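PDB 3ORF: dihydropteridine reductase from Dictyostelium discoideum, which reduces quinonoid dihydropteridines to tetrahydropteridines with NADH or NADPH, working as a homodimer of the short-chain dehydrogenase/reductase family. Local coordinates for residues 26-31 and 89-94; 117-122 and 159-164; 209-214 and 239-244. One frame throughout, in Å; residues are numbered along the deposited sequence.

Contact 1 (26-31 and 89-94); sequences LVLGGS and DTFVCA. With NAD (nicotinamide-adenine-dinucleotide), chain E.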
loop_
_atom_site.group_PDB
_atom_site.type_symbol
_atom_site.label_atom_id
_atom_site.label_comp_id
_atom_site.label_asym_id
_atom_site.label_seq_id
_atom_site.Cartn_x
_atom_site.Cartn_y
_atom_site.Cartn_z
ATOM N N LEU A 26 -18.892 -6.494 -14.159
ATOM C CA LEU A 26 -18.893 -5.242 -13.427
ATOM C C LEU A 26 -17.549 -4.570 -13.409
ATOM O O LEU A 26 -16.525 -5.229 -13.194
ATOM C CB LEU A 26 -19.326 -5.504 -12.007
ATOM C CG LEU A 26 -18.999 -4.469 -10.953
ATOM C CD1 LEU A 26 -19.792 -3.309 -11.210
ATOM C CD2 LEU A 26 -19.548 -5.034 -9.686
ATOM N N VAL A 27 -17.520 -3.268 -13.653
ATOM C CA VAL A 27 -16.252 -2.589 -13.880
ATOM C C VAL A 27 -16.161 -1.311 -13.020
ATOM O O VAL A 27 -16.958 -0.382 -13.222
ATOM C CB VAL A 27 -16.051 -2.196 -15.354
ATOM C CG1 VAL A 27 -14.653 -1.545 -15.542
ATOM C CG2 VAL A 27 -16.269 -3.388 -16.335
ATOM N N LEU A 28 -15.210 -1.293 -12.073
ATOM C CA LEU A 28 -15.002 -0.136 -11.180
ATOM C C LEU A 28 -14.031 0.677 -11.987
ATOM O O LEU A 28 -13.078 0.096 -12.559
ATOM C CB LEU A 28 -14.378 -0.601 -9.833
ATOM C CG LEU A 28 -14.124 0.467 -8.762
ATOM C CD1 LEU A 28 -15.513 1.134 -8.375
ATOM C CD2 LEU A 28 -13.396 -0.146 -7.483
ATOM N N GLY A 29 -14.276 1.992 -12.129
ATOM C CA GLY A 29 -13.489 2.745 -13.078
ATOM C C GLY A 29 -14.113 2.609 -14.450
ATOM O O GLY A 29 -13.457 2.852 -15.498
ATOM N N GLY A 30 -15.364 2.148 -14.461
ATOM C CA GLY A 30 -16.073 1.946 -15.719
ATOM C C GLY A 30 -16.202 3.126 -16.676
ATOM O O GLY A 30 -16.577 2.919 -17.824
ATOM N N SER A 31 -15.819 4.347 -16.281
ATOM C CA SER A 31 -15.909 5.461 -17.246
ATOM C C SER A 31 -14.562 5.911 -17.752
ATOM O O SER A 31 -14.527 6.784 -18.643
ATOM C CB SER A 31 -16.575 6.680 -16.633
ATOM O OG SER A 31 -17.924 6.367 -16.280
ATOM N N ASP A 89 -20.191 -12.307 -13.112
ATOM C CA ASP A 89 -19.299 -13.397 -13.483
ATOM C C ASP A 89 -17.820 -12.961 -13.641
ATOM O O ASP A 89 -16.904 -13.812 -13.570
ATOM C CB ASP A 89 -19.769 -13.973 -14.817
ATOM C CG ASP A 89 -21.208 -14.592 -14.735
ATOM O OD1 ASP A 89 -22.222 -13.943 -15.202
ATOM O OD2 ASP A 89 -21.329 -15.664 -14.139
ATOM N N THR A 90 -17.632 -11.683 -13.987
ATOM C CA THR A 90 -16.361 -11.068 -14.111
ATOM C C THR A 90 -16.406 -9.669 -13.472
ATOM O O THR A 90 -17.325 -8.867 -13.745
ATOM C CB THR A 90 -15.979 -10.894 -15.556
ATOM O OG1 THR A 90 -15.719 -12.176 -16.135
ATOM C CG2 THR A 90 -14.739 -10.006 -15.652
ATOM N N PHE A 91 -15.426 -9.397 -12.605
ATOM C CA PHE A 91 -15.264 -8.071 -12.018
ATOM C C PHE A 91 -13.921 -7.517 -12.454
ATOM O O PHE A 91 -12.918 -8.260 -12.455
ATOM C CB PHE A 91 -15.327 -8.121 -10.489
ATOM C CG PHE A 91 -14.884 -6.834 -9.857
ATOM C CD1 PHE A 91 -15.789 -5.782 -9.681
ATOM C CD2 PHE A 91 -13.522 -6.616 -9.541
ATOM C CE1 PHE A 91 -15.360 -4.536 -9.191
ATOM C CE2 PHE A 91 -13.096 -5.390 -9.003
ATOM C CZ PHE A 91 -14.057 -4.336 -8.827
ATOM N N VAL A 92 -13.857 -6.262 -12.868
ATOM C CA VAL A 92 -12.549 -5.664 -13.282
ATOM C C VAL A 92 -12.386 -4.329 -12.624
ATOM O O VAL A 92 -13.286 -3.494 -12.690
ATOM C CB VAL A 92 -12.489 -5.421 -14.786
ATOM C CG1 VAL A 92 -11.120 -4.714 -15.172
ATOM C CG2 VAL A 92 -12.633 -6.740 -15.541
ATOM N N CYS A 93 -11.288 -4.095 -11.926
ATOM C CA CYS A 93 -11.093 -2.724 -11.484
ATOM C C CYS A 93 -10.160 -1.994 -12.426
ATOM O O CYS A 93 -8.956 -2.357 -12.606
ATOM C CB CYS A 93 -10.552 -2.675 -10.062
ATOM S SG CYS A 93 -10.015 -1.030 -9.470
ATOM N N ALA A 94 -10.706 -0.984 -13.091
ATOM C CA ALA A 94 -9.879 -0.210 -13.993
ATOM C C ALA A 94 -9.737 1.181 -13.473
ATOM O O ALA A 94 -9.346 2.051 -14.207
ATOM C CB ALA A 94 -10.463 -0.176 -15.410
HETATM P PA NAD E . -8.394 7.055 -16.578
HETATM O O1A NAD E . -7.952 8.209 -15.753
HETATM O O2A NAD E . -9.038 7.263 -17.904
HETATM O O5B NAD E . -9.573 6.303 -15.715
HETATM C C5B NAD E . -9.559 5.929 -14.386
HETATM C C4B NAD E . -11.030 5.923 -13.935
HETATM O O4B NAD E . -11.015 5.569 -12.521
HETATM C C3B NAD E . -11.594 7.369 -13.991
HETATM O O3B NAD E . -12.927 7.313 -14.443
HETATM C C2B NAD E . -11.718 7.786 -12.540
HETATM O O2B NAD E . -12.867 8.625 -12.332
HETATM C C1B NAD E . -11.952 6.419 -11.865
HETATM N N9A NAD E . -11.542 6.346 -10.434
HETATM C C8A NAD E . -10.432 6.929 -9.912
HETATM N N7A NAD E . -10.384 6.582 -8.616
HETATM C C5A NAD E . -11.474 5.816 -8.302
HETATM C C6A NAD E . -11.964 5.178 -7.120
HETATM N N6A NAD E . -11.346 5.335 -5.923
HETATM N N1A NAD E . -13.108 4.437 -7.181
HETATM C C2A NAD E . -13.770 4.332 -8.326
HETATM N N3A NAD E . -13.326 4.925 -9.454
HETATM C C4A NAD E . -12.210 5.687 -9.473
HETATM O O3 NAD E . -7.152 6.087 -16.617
HETATM P PN NAD E . -6.820 4.937 -17.579
HETATM O O1N NAD E . -5.828 5.550 -18.519
HETATM O O2N NAD E . -8.045 4.156 -18.034
HETATM O O5D NAD E . -5.973 3.893 -16.670
HETATM C C5D NAD E . -6.558 2.725 -16.082
HETATM C C4D NAD E . -5.567 2.062 -15.105
HETATM O O4D NAD E . -4.250 1.996 -15.714
HETATM C C3D NAD E . -5.346 2.763 -13.759
HETATM O O3D NAD E . -5.543 1.733 -12.726
HETATM C C2D NAD E . -3.875 3.202 -13.785
HETATM O O2D NAD E . -3.410 3.180 -12.427
HETATM C C1D NAD E . -3.332 1.991 -14.576
HETATM N N1N NAD E . -1.919 1.654 -15.068
HETATM C C2N NAD E . -1.309 2.172 -16.295
HETATM C C3N NAD E . 0.022 1.731 -16.618
HETATM C C7N NAD E . 0.797 2.177 -17.889
HETATM O O7N NAD E . 1.996 2.503 -17.798
HETATM N N7N NAD E . 0.088 2.099 -19.036
HETATM C C4N NAD E . 0.694 0.805 -15.785
HETATM C C5N NAD E . 0.079 0.297 -14.634
HETATM C C6N NAD E . -1.195 0.717 -14.289
#
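Leu26 and Phe91 stand side by side on one face of a parallel sheet, their side chains crossing obliquely. CG of Leu26 lies 3.7 Å from CD1 of the phenylalanine, and its CD2 methyl comes in at the ring edge, in plane. Both residues have CG anti to the backbone N (chi1 161° in Leu26, 168° in Phe91), which carries the ring on along the strand until its far atom, CZ, reaches CB of Leu28 at 3.9 Å. One ring thus spans two residues of the other strand. Beyond it, Leu28 splits its branches: CD2 rests against SG of Cys93, while CD1 meets C2A of the NAD adenine at 3.6 Å. The other face carries Val27 and Val92, with CG1 of Val27 nearest the carbonyl O of Val92 at 3.7 Å.

Beneath these side chains, four backbone bonds alternate between the strands, from Leu26 N to Thr90 O at one end to Ala94 N to Leu28 O at 2.7 Å at the other. The first strand then leaves through a type II turn, Val27 to Gly30, and a CB on Gly29 would run into the carbonyl carbon C of Ala94.

The pair forms the middle of a Rossmann sheet. Strand 48-53 flanks 24-28 and touches Leu26 and Leu28 through Ile52; strand 138-143 flanks 88-93, with Phe140 meeting the Phe91 ring. Helix 108-133 covers the face of Leu26, Leu28, Phe91 and Cys93, with Ser126 and Ile129 among the residues that touch it.

Contact 2 (117-122 and 159-164); sequences DMNLYS and GATKAA. With NAD (nicotinamide-adenine-dinucleotide), chain E.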
loop_
_atom_site.group_PDB
_atom_site.type_symbol
_atom_site.label_atom_id
_atom_site.label_comp_id
_atom_site.label_asym_id
_atom_site.label_seq_id
_atom_site.Cartn_x
_atom_site.Cartn_y
_atom_site.Cartn_z
ATOM N N ASP A 117 -6.126 7.686 -2.759
ATOM C CA ASP A 117 -7.560 7.763 -3.067
ATOM C C ASP A 117 -7.935 7.098 -4.394
ATOM O O ASP A 117 -9.012 6.530 -4.553
ATOM C CB ASP A 117 -7.968 9.250 -3.107
ATOM C CG ASP A 117 -8.021 9.917 -1.667
ATOM O OD1 ASP A 117 -8.041 9.241 -0.610
ATOM O OD2 ASP A 117 -8.055 11.157 -1.627
ATOM N N MET A 118 -7.084 7.277 -5.401
ATOM C CA MET A 118 -7.372 6.749 -6.711
ATOM C C MET A 118 -7.006 5.265 -6.836
ATOM O O MET A 118 -7.759 4.489 -7.434
ATOM C CB MET A 118 -6.627 7.567 -7.777
ATOM C CG MET A 118 -7.371 8.876 -8.151
ATOM S SD MET A 118 -6.553 9.672 -9.568
ATOM C CE MET A 118 -5.698 11.054 -8.768
ATOM N N ASN A 119 -5.833 4.848 -6.371
ATOM C CA ASN A 119 -5.469 3.421 -6.583
ATOM C C ASN A 119 -5.785 2.498 -5.377
ATOM O O ASN A 119 -6.283 1.400 -5.576
ATOM C CB ASN A 119 -4.029 3.257 -6.965
ATOM C CG ASN A 119 -3.626 4.136 -8.165
ATOM O OD1 ASN A 119 -4.245 4.114 -9.222
ATOM N ND2 ASN A 119 -2.558 4.862 -7.998
ATOM N N LEU A 120 -5.557 2.966 -4.153
ATOM C CA LEU A 120 -5.542 2.014 -3.044
ATOM C C LEU A 120 -6.959 1.812 -2.519
ATOM O O LEU A 120 -7.424 0.665 -2.333
ATOM C CB LEU A 120 -4.566 2.478 -1.906
ATOM C CG LEU A 120 -4.426 1.485 -0.752
ATOM C CD1 LEU A 120 -4.359 0.012 -1.201
ATOM C CD2 LEU A 120 -3.237 1.819 0.146
ATOM N N TYR A 121 -7.636 2.933 -2.274
ATOM C CA TYR A 121 -9.055 2.895 -1.908
ATOM C C TYR A 121 -9.902 2.109 -2.897
ATOM O O TYR A 121 -10.842 1.464 -2.480
ATOM C CB TYR A 121 -9.654 4.309 -1.673
ATOM C CG TYR A 121 -9.590 4.702 -0.239
ATOM C CD1 TYR A 121 -8.649 5.618 0.194
ATOM C CD2 TYR A 121 -10.442 4.113 0.740
ATOM C CE1 TYR A 121 -8.571 6.039 1.563
ATOM C CE2 TYR A 121 -10.371 4.513 2.129
ATOM C CZ TYR A 121 -9.401 5.464 2.508
ATOM O OH TYR A 121 -9.246 5.883 3.818
ATOM N N SER A 122 -9.581 2.162 -4.187
ATOM C CA SER A 122 -10.387 1.473 -5.167
ATOM C C SER A 122 -10.059 -0.025 -5.262
ATOM O O SER A 122 -10.972 -0.843 -5.477
ATOM C CB SER A 122 -10.247 2.153 -6.505
ATOM O OG SER A 122 -8.896 2.208 -6.942
ATOM N N GLY A 159 4.102 3.926 -6.826
ATOM C CA GLY A 159 4.753 2.560 -6.732
ATOM C C GLY A 159 4.237 1.837 -5.467
ATOM O O GLY A 159 3.825 0.663 -5.497
ATOM N N ALA A 160 4.204 2.568 -4.341
ATOM C CA ALA A 160 3.761 1.890 -3.094
ATOM C C ALA A 160 2.266 1.476 -3.131
ATOM O O ALA A 160 1.950 0.451 -2.656
ATOM C CB ALA A 160 4.062 2.716 -1.883
ATOM N N THR A 161 1.373 2.262 -3.703
ATOM C CA THR A 161 -0.057 1.948 -3.729
ATOM C C THR A 161 -0.291 0.823 -4.697
ATOM O O THR A 161 -1.158 -0.053 -4.466
ATOM C CB THR A 161 -0.970 3.199 -4.070
ATOM O OG1 THR A 161 -0.504 3.843 -5.257
ATOM C CG2 THR A 161 -0.935 4.221 -2.957
ATOM N N LYS A 162 0.494 0.806 -5.794
ATOM C CA LYS A 162 0.457 -0.343 -6.685
ATOM C C LYS A 162 1.066 -1.616 -6.042
ATOM O O LYS A 162 0.604 -2.732 -6.317
ATOM C CB LYS A 162 1.209 -0.074 -7.995
ATOM C CG LYS A 162 0.462 0.878 -8.932
ATOM C CD LYS A 162 -1.033 0.609 -8.925
ATOM C CE LYS A 162 -1.748 1.168 -10.205
ATOM N NZ LYS A 162 -3.007 0.464 -10.421
ATOM N N ALA A 163 2.099 -1.469 -5.209
ATOM C CA ALA A 163 2.622 -2.647 -4.564
ATOM C C ALA A 163 1.535 -3.150 -3.630
ATOM O O ALA A 163 1.385 -4.346 -3.444
ATOM C CB ALA A 163 3.988 -2.376 -3.742
ATOM N N ALA A 164 0.759 -2.237 -3.029
ATOM C CA ALA A 164 -0.254 -2.737 -2.099
ATOM C C ALA A 164 -1.324 -3.457 -2.932
ATOM O O ALA A 164 -1.874 -4.466 -2.511
ATOM C CB ALA A 164 -0.907 -1.548 -1.347
HETATM P PA NAD E . -8.394 7.055 -16.578
HETATM O O1A NAD E . -7.952 8.209 -15.753
HETATM O O2A NAD E . -9.038 7.263 -17.904
HETATM O O5B NAD E . -9.573 6.303 -15.715
HETATM C C5B NAD E . -9.559 5.929 -14.386
HETATM C C4B NAD E . -11.030 5.923 -13.935
HETATM O O4B NAD E . -11.015 5.569 -12.521
HETATM C C3B NAD E . -11.594 7.369 -13.991
HETATM O O3B NAD E . -12.927 7.313 -14.443
HETATM C C2B NAD E . -11.718 7.786 -12.540
HETATM O O2B NAD E . -12.867 8.625 -12.332
HETATM C C1B NAD E . -11.952 6.419 -11.865
HETATM N N9A NAD E . -11.542 6.346 -10.434
HETATM C C8A NAD E . -10.432 6.929 -9.912
HETATM N N7A NAD E . -10.384 6.582 -8.616
HETATM C C5A NAD E . -11.474 5.816 -8.302
HETATM C C6A NAD E . -11.964 5.178 -7.120
HETATM N N6A NAD E . -11.346 5.335 -5.923
HETATM N N1A NAD E . -13.108 4.437 -7.181
HETATM C C2A NAD E . -13.770 4.332 -8.326
HETATM N N3A NAD E . -13.326 4.925 -9.454
HETATM C C4A NAD E . -12.210 5.687 -9.473
HETATM O O3 NAD E . -7.152 6.087 -16.617
HETATM P PN NAD E . -6.820 4.937 -17.579
HETATM O O1N NAD E . -5.828 5.550 -18.519
HETATM O O2N NAD E . -8.045 4.156 -18.034
HETATM O O5D NAD E . -5.973 3.893 -16.670
HETATM C C5D NAD E . -6.558 2.725 -16.082
HETATM C C4D NAD E . -5.567 2.062 -15.105
HETATM O O4D NAD E . -4.250 1.996 -15.714
HETATM C C3D NAD E . -5.346 2.763 -13.759
HETATM O O3D NAD E . -5.543 1.733 -12.726
HETATM C C2D NAD E . -3.875 3.202 -13.785
HETATM O O2D NAD E . -3.410 3.180 -12.427
HETATM C C1D NAD E . -3.332 1.991 -14.576
HETATM N N1N NAD E . -1.919 1.654 -15.068
HETATM C C2N NAD E . -1.309 2.172 -16.295
HETATM C C3N NAD E . 0.022 1.731 -16.618
HETATM C C7N NAD E . 0.797 2.177 -17.889
HETATM O O7N NAD E . 1.996 2.503 -17.798
HETATM N N7N NAD E . 0.088 2.099 -19.036
HETATM C C4N NAD E . 0.694 0.805 -15.785
HETATM C C5N NAD E . 0.079 0.297 -14.634
HETATM C C6N NAD E . -1.195 0.717 -14.289
HETATM O O HOH W 1 -4.342 0.365 -7.986
#
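Asn119 reaches from helix 117-122 toward Thr161 and Lys162 of the neighbouring helix, crossing each side chain at about a right angle. Its CB begins the contact 4.0 Å from the Thr161 hydroxyl OG1. With CG beside the backbone N (chi1 -53°), the amide is set beside Thr161 and Lys162, with OD1 near the nicotinamide ribose. CG lies near Lys162 CE, and OD1, 4.0 Å from the same carbon, also comes to 3.4 Å from the NAD ribose hydroxyl O2D; its hydrogen bond is to the backbone N of Gly97. ND2 turns to the threonine, but at 3.6 Å from OG1 it packs without a hydrogen bond; that hydroxyl bonds to the carbonyl O of Ala157 and Tyr158 in its own helix. An alanine here is likely to leave the Gly97 amide without its acceptor and open a gap beside the lysine chain and the ribose.

Lys162 starts out pointing away from segment 117-122 and returns through a bend at chi2 (-39°). Its NZ binds the carbonyl of Thr143, makes a weak 3.4 Å bond to O2D, and donates a hydrogen bond to a water 2.8 Å away, which in turn donates to the Asn119 carbonyl O. Farther along, Leu120 CD1 meets Ala164 CB at 3.8 Å, near Leu120 of the second subunit.

The two helical segments run nearly parallel, 17° apart. Tyr158, the predicted proton acceptor, and Lys162 fit the Tyr-x-x-x-Lys pattern of short-chain dehydrogenases/reductases, and the chain from Lys162 through water to the Asn119 carbonyl resembles the proton relay of relatives in that family.

Contact 3 (209-214 and 239-244); sequences DWTPLS and FETKSK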
loop_
_atom_site.group_PDB
_atom_site.type_symbol
_atom_site.label_atom_id
_atom_site.label_comp_id
_atom_site.label_asym_id
_atom_site.label_seq_id
_atom_site.Cartn_x
_atom_site.Cartn_y
_atom_site.Cartn_z
ATOM N N ASP A 209 4.511 0.509 -29.759
ATOM C CA ASP A 209 4.978 -0.233 -28.590
ATOM C C ASP A 209 4.013 -0.050 -27.407
ATOM O O ASP A 209 4.407 -0.255 -26.233
ATOM C CB ASP A 209 6.351 0.259 -28.119
ATOM C CG ASP A 209 7.525 -0.122 -29.064
ATOM O OD1 ASP A 209 7.355 -0.840 -30.090
ATOM O OD2 ASP A 209 8.652 0.364 -28.741
ATOM N N TRP A 210 2.773 0.381 -27.688
ATOM C CA TRP A 210 1.766 0.570 -26.604
ATOM C C TRP A 210 0.612 -0.420 -26.798
ATOM O O TRP A 210 0.173 -0.638 -27.959
ATOM C CB TRP A 210 1.226 1.993 -26.676
ATOM C CG TRP A 210 2.250 3.020 -26.257
ATOM C CD1 TRP A 210 3.590 2.812 -26.026
ATOM C CD2 TRP A 210 2.009 4.392 -25.996
ATOM N NE1 TRP A 210 4.175 3.974 -25.597
ATOM C CE2 TRP A 210 3.224 4.957 -25.556
ATOM C CE3 TRP A 210 0.866 5.198 -26.040
ATOM C CZ2 TRP A 210 3.337 6.289 -25.204
ATOM C CZ3 TRP A 210 0.986 6.526 -25.699
ATOM C CH2 TRP A 210 2.209 7.052 -25.269
ATOM N N THR A 211 0.102 -1.006 -25.692
ATOM C CA THR A 211 -0.961 -1.964 -25.861
ATOM C C THR A 211 -2.308 -1.261 -26.152
ATOM O O THR A 211 -2.735 -0.419 -25.414
ATOM C CB THR A 211 -1.120 -2.896 -24.641
ATOM O OG1 THR A 211 0.174 -3.353 -24.191
ATOM C CG2 THR A 211 -1.971 -4.108 -25.024
ATOM N N PRO A 212 -2.970 -1.625 -27.259
ATOM C CA PRO A 212 -4.334 -1.124 -27.499
ATOM C C PRO A 212 -5.305 -1.622 -26.425
ATOM O O PRO A 212 -5.253 -2.797 -26.057
ATOM C CB PRO A 212 -4.696 -1.744 -28.849
ATOM C CG PRO A 212 -3.306 -1.937 -29.530
ATOM C CD PRO A 212 -2.509 -2.483 -28.356
ATOM N N LEU A 213 -6.183 -0.739 -25.947
ATOM C CA LEU A 213 -7.085 -1.088 -24.856
ATOM C C LEU A 213 -7.972 -2.312 -25.249
ATOM O O LEU A 213 -8.294 -3.174 -24.399
ATOM C CB LEU A 213 -7.915 0.150 -24.491
ATOM C CG LEU A 213 -7.082 1.335 -24.005
ATOM C CD1 LEU A 213 -7.985 2.522 -23.828
ATOM C CD2 LEU A 213 -6.396 1.046 -22.730
ATOM N N SER A 214 -8.296 -2.429 -26.556
ATOM C CA SER A 214 -9.158 -3.494 -27.033
ATOM C C SER A 214 -8.418 -4.797 -26.875
ATOM O O SER A 214 -9.053 -5.801 -26.777
ATOM C CB SER A 214 -9.584 -3.280 -28.513
ATOM O OG SER A 214 -8.480 -3.462 -29.393
ATOM N N PHE A 239 2.174 -7.451 -19.222
ATOM C CA PHE A 239 2.031 -7.480 -20.674
ATOM C C PHE A 239 2.673 -6.219 -21.281
ATOM O O PHE A 239 2.547 -5.158 -20.733
ATOM C CB PHE A 239 0.539 -7.639 -21.126
ATOM C CG PHE A 239 -0.420 -6.551 -20.640
ATOM C CD1 PHE A 239 -0.776 -5.499 -21.477
ATOM C CD2 PHE A 239 -0.973 -6.592 -19.380
ATOM C CE1 PHE A 239 -1.679 -4.549 -21.078
ATOM C CE2 PHE A 239 -1.904 -5.617 -18.936
ATOM C CZ PHE A 239 -2.253 -4.608 -19.784
ATOM N N GLU A 240 3.324 -6.392 -22.420
ATOM C CA GLU A 240 4.061 -5.380 -23.094
ATOM C C GLU A 240 3.908 -5.657 -24.595
ATOM O O GLU A 240 3.859 -6.805 -25.027
ATOM C CB GLU A 240 5.556 -5.464 -22.733
ATOM C CG GLU A 240 6.364 -4.158 -23.126
ATOM C CD GLU A 240 7.859 -4.170 -22.627
ATOM O OE1 GLU A 240 8.315 -5.159 -21.968
ATOM O OE2 GLU A 240 8.580 -3.179 -22.930
ATOM N N THR A 241 3.807 -4.579 -25.352
ATOM C CA THR A 241 3.663 -4.623 -26.773
ATOM C C THR A 241 5.014 -4.085 -27.381
ATOM O O THR A 241 5.614 -3.110 -26.855
ATOM C CB THR A 241 2.460 -3.738 -27.175
ATOM O OG1 THR A 241 1.267 -4.266 -26.597
ATOM C CG2 THR A 241 2.287 -3.702 -28.699
ATOM N N LYS A 242 5.478 -4.719 -28.440
ATOM C CA LYS A 242 6.724 -4.297 -29.156
ATOM C C LYS A 242 6.342 -4.415 -30.602
ATOM O O LYS A 242 5.975 -5.497 -31.034
ATOM C CB LYS A 242 7.897 -5.234 -28.853
ATOM C CG LYS A 242 8.237 -5.405 -27.382
ATOM C CD LYS A 242 9.508 -4.658 -26.849
ATOM C CE LYS A 242 9.441 -3.109 -26.948
ATOM N NZ LYS A 242 10.821 -2.413 -26.939
ATOM N N SER A 243 6.315 -3.284 -31.316
ATOM C CA SER A 243 5.921 -3.192 -32.736
ATOM C C SER A 243 4.590 -3.897 -33.084
ATOM O O SER A 243 4.511 -4.634 -34.095
ATOM C CB SER A 243 7.087 -3.619 -33.675
ATOM O OG SER A 243 8.319 -2.997 -33.254
ATOM N N LYS A 244 3.554 -3.612 -32.265
ATOM C CA LYS A 244 2.231 -4.247 -32.362
ATOM C C LYS A 244 2.096 -5.748 -31.966
ATOM O O LYS A 244 1.069 -6.338 -32.260
ATOM C CB LYS A 244 1.606 -4.061 -33.763
ATOM C CG LYS A 244 1.355 -2.606 -34.208
ATOM C CD LYS A 244 0.613 -2.581 -35.587
ATOM C CE LYS A 244 -0.416 -1.428 -35.612
ATOM N NZ LYS A 244 -1.244 -1.258 -36.867
HETATM O O HOH W 2 3.645 -1.945 -23.945
HETATM O O HOH W 3 1.507 -2.854 -22.114
#
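Asp209 and Thr211 hold the loop before helix 213-225 against the end of strand 236-242, and four kinds of interaction share the work. The direct hydrogen bonds come first. The backbone N of Ser243 meets Asp209 OD1 at 2.9 Å, almost straight at 171°, on the anti side of the carboxylate and 23° out of its plane. The hydroxyls of Thr211 and Thr241 bond OG1 to OG1 at 2.8 Å; each is turned beside its own backbone N, and the Thr241 hydroxyl is also bonded to that of Thr246.

The charged pair is loose: Asp209 OD2 and Lys242 NZ make a long salt bridge of 4.0 Å near the surface, the lysine folding back through two bends.

Water fills in where backbone groups do not match. The carbonyl oxygens of Asp209 and Thr241, both acceptors, lie 3.2 Å apart; one water joins the former to Thr241 N, and another lies between Thr211 OG1 and the Phe239 carbonyl.

Packing at a ring edge closes the inner end. OG1 of Thr211 lies 3.6 Å from CD1 of Phe239, and CB of the threonine sits in the ring plane at the same edge, 4.0 Å from CE1, while Trp248 stacks on that ring.

The loop belongs to the beta-alpha-beta crossover of a Rossmann fold, linking parallel strands 184-190 and 236-242 through helix 213-225, which Pro212 introduces from the N-cap position.

How the contacts relate
Contacts 1 and 2 follow each other along the chain and meet beside the cofactor: their centres lie 16 Å apart, and CD2 of Leu28 packs against the carbonyl O of Ser122 at 3.2 Å. Both touch the adenosine: Asp117 O accepts a hydrogen bond from adenine N6A, while Leu28 and Gly29 pack beside the adenine and its ribose. Contact 2 also reaches the predicted proton acceptor Tyr158, about 4 Å from the Lys162 side chain, against about 12 Å for Cys93. Contact 3 stands apart, its centre 21 Å from contact 1 and 24 Å from contact 2. It shares the sheet with contact 1, and its Phe239 side chain comes within about 7 Å of NAD.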